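Local structure of chloromuconate cycloisomerase (Rhodococcus opacus, 4M0X) at residues A[208-213]-A[219-224]. The protein is a manganese-containing enzyme of the enolase superfamily, pairing an enolase-type N-terminal domain with a TIM-barrel-like C-terminal domain. Residues are numbered along the deposited sequence; the frame is centred on the assembly and turned at random.
With MN (manganese (II) ion), chain C.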
loop_
_atom_site.group_PDB
_atom_site.type_symbol
_atom_site.label_atom_id
_atom_site.label_comp_id
_atom_site.label_asym_id
_atom_site.label_seq_id
_atom_site.Cartn_x
_atom_site.Cartn_y
_atom_site.Cartn_z
ATOM N N ARG A 208 -26.237 5.135 3.825
ATOM C CA ARG A 208 -27.536 4.917 4.450
ATOM C C ARG A 208 -28.557 4.466 3.409
ATOM O O ARG A 208 -29.275 3.474 3.627
ATOM C CB ARG A 208 -28.012 6.200 5.171
ATOM C CG ARG A 208 -29.523 6.329 5.455
ATOM C CD ARG A 208 -29.947 5.749 6.808
ATOM N NE ARG A 208 -31.120 6.418 7.398
ATOM C CZ ARG A 208 -31.111 7.640 7.951
ATOM N NH1 ARG A 208 -30.001 8.374 7.982
ATOM N NH2 ARG A 208 -32.218 8.146 8.475
ATOM N N TRP A 209 -28.624 5.181 2.279
ATOM C CA TRP A 209 -29.777 5.034 1.395
ATOM C C TRP A 209 -29.568 4.140 0.231
ATOM O O TRP A 209 -30.473 3.446 -0.180
ATOM C CB TRP A 209 -30.331 6.381 0.955
ATOM C CG TRP A 209 -30.964 7.127 2.081
ATOM C CD1 TRP A 209 -30.484 8.239 2.705
ATOM C CD2 TRP A 209 -32.195 6.799 2.729
ATOM N NE1 TRP A 209 -31.357 8.631 3.715
ATOM C CE2 TRP A 209 -32.410 7.761 3.744
ATOM C CE3 TRP A 209 -33.140 5.778 2.555
ATOM C CZ2 TRP A 209 -33.529 7.727 4.581
ATOM C CZ3 TRP A 209 -34.261 5.751 3.397
ATOM C CH2 TRP A 209 -34.444 6.719 4.389
ATOM N N LEU A 210 -28.365 4.108 -0.289
ATOM C CA LEU A 210 -28.075 3.226 -1.408
ATOM C C LEU A 210 -28.498 1.788 -1.146
ATOM O O LEU A 210 -29.215 1.258 -1.959
ATOM C CB LEU A 210 -26.605 3.341 -1.882
ATOM C CG LEU A 210 -26.314 4.233 -3.095
ATOM C CD1 LEU A 210 -27.487 5.131 -3.447
ATOM C CD2 LEU A 210 -25.020 5.051 -3.004
ATOM N N PRO A 211 -28.064 1.155 -0.037
ATOM C CA PRO A 211 -28.418 -0.269 0.145
ATOM C C PRO A 211 -29.939 -0.453 0.236
ATOM O O PRO A 211 -30.476 -1.467 -0.254
ATOM C CB PRO A 211 -27.799 -0.629 1.490
ATOM C CG PRO A 211 -26.715 0.367 1.698
ATOM C CD PRO A 211 -27.212 1.638 1.061
ATOM N N ILE A 212 -30.621 0.540 0.798
ATOM C CA ILE A 212 -32.052 0.466 0.916
ATOM C C ILE A 212 -32.673 0.488 -0.478
ATOM O O ILE A 212 -33.601 -0.296 -0.793
ATOM C CB ILE A 212 -32.618 1.554 1.870
ATOM C CG1 ILE A 212 -32.426 1.121 3.329
ATOM C CG2 ILE A 212 -34.100 1.803 1.637
ATOM C CD1 ILE A 212 -32.365 2.292 4.281
ATOM N N LEU A 213 -32.134 1.353 -1.324
ATOM C CA LEU A 213 -32.578 1.430 -2.692
ATOM C C LEU A 213 -32.135 0.211 -3.527
ATOM O O LEU A 213 -32.824 -0.202 -4.454
ATOM C CB LEU A 213 -32.089 2.734 -3.310
ATOM C CG LEU A 213 -32.651 4.070 -2.810
ATOM C CD1 LEU A 213 -31.735 5.262 -3.137
ATOM C CD2 LEU A 213 -34.003 4.272 -3.453
ATOM N N THR A 219 -30.187 -0.502 -9.416
ATOM C CA THR A 219 -29.263 -1.406 -10.033
ATOM C C THR A 219 -27.852 -0.848 -10.221
ATOM O O THR A 219 -26.858 -1.616 -10.327
ATOM C CB THR A 219 -29.901 -1.933 -11.309
ATOM O OG1 THR A 219 -29.971 -3.326 -11.147
ATOM C CG2 THR A 219 -29.104 -1.641 -12.574
ATOM N N VAL A 220 -27.779 0.482 -10.244
ATOM C CA VAL A 220 -26.528 1.181 -10.431
ATOM C C VAL A 220 -26.628 2.485 -9.669
ATOM O O VAL A 220 -27.717 3.073 -9.561
ATOM C CB VAL A 220 -26.240 1.463 -11.939
ATOM C CG1 VAL A 220 -25.024 2.373 -12.106
ATOM C CG2 VAL A 220 -26.025 0.171 -12.732
ATOM N N ALA A 221 -25.505 2.944 -9.135
ATOM C CA ALA A 221 -25.512 4.241 -8.503
ATOM C C ALA A 221 -24.579 5.154 -9.266
ATOM O O ALA A 221 -23.373 4.929 -9.325
ATOM C CB ALA A 221 -25.115 4.142 -7.049
ATOM N N GLU A 222 -25.157 6.179 -9.870
ATOM C CA GLU A 222 -24.376 7.122 -10.593
ATOM C C GLU A 222 -23.913 8.199 -9.628
ATOM O O GLU A 222 -24.653 8.586 -8.748
ATOM C CB GLU A 222 -25.177 7.717 -11.755
ATOM C CG GLU A 222 -24.261 8.262 -12.845
ATOM C CD GLU A 222 -24.957 9.098 -13.899
ATOM O OE1 GLU A 222 -26.114 8.753 -14.249
ATOM O OE2 GLU A 222 -24.320 10.071 -14.383
ATOM N N GLN A 223 -22.669 8.653 -9.797
ATOM C CA GLN A 223 -22.072 9.719 -9.011
ATOM C C GLN A 223 -22.820 10.032 -7.740
ATOM O O GLN A 223 -23.508 11.046 -7.663
ATOM C CB GLN A 223 -21.989 10.995 -9.835
ATOM C CG GLN A 223 -21.015 12.006 -9.237
ATOM C CD GLN A 223 -19.601 11.515 -9.339
ATOM O OE1 GLN A 223 -19.153 11.104 -10.416
ATOM N NE2 GLN A 223 -18.893 11.522 -8.216
ATOM N N PRO A 224 -22.716 9.167 -6.724
ATOM C CA PRO A 224 -23.545 9.513 -5.549
ATOM C C PRO A 224 -22.933 10.631 -4.683
ATOM O O PRO A 224 -23.647 11.498 -4.184
ATOM C CB PRO A 224 -23.636 8.200 -4.781
ATOM C CG PRO A 224 -22.451 7.420 -5.225
ATOM C CD PRO A 224 -22.090 7.841 -6.620
HETATM MN MN MN C . -25.071 12.080 -14.213
HETATM O O HOH W 1 -24.987 14.505 -13.642
HETATM O O HOH W 2 -24.004 12.273 -12.273
#
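In the beta-alpha-beta unit formed by strand 192-196, helix 203-215 and strand 220-222, one inward-pointing leucine carries the packing of segment 208-213 on segment 219-224. Leu-210 meets two residues of segment 219-224: its CG lies 4.1 Å from CB of Ala-221, and its CD2 comes within 3.9 Å of CB of Pro-224. The leucine and proline side chains cross at about a right angle, and CD2 also reaches the proline ring at CG. The small methyl of Ala-221 and the ring of Pro-224 thus share one apolar, buried partner, while Leu-236 of helix 230-239 touches both Leu-210 and Pro-224. This is the layering of a TIM-like barrel of the enolase superfamily, in which outer helices pack on a parallel inner sheet; here strand 220-222 runs between strands 192-196 and 244-246. Glu-222 follows Ala-221 and serves the metal site instead. With CG anti to the backbone N (chi1 -157°) and the chain extended beyond it, OE2 binds the manganese ion, which Asp-196 and Asp-247 from the adjoining strand ends also ligate, together with two waters. The other carboxylate oxygen, OE1, forms a salt bridge with Lys-165.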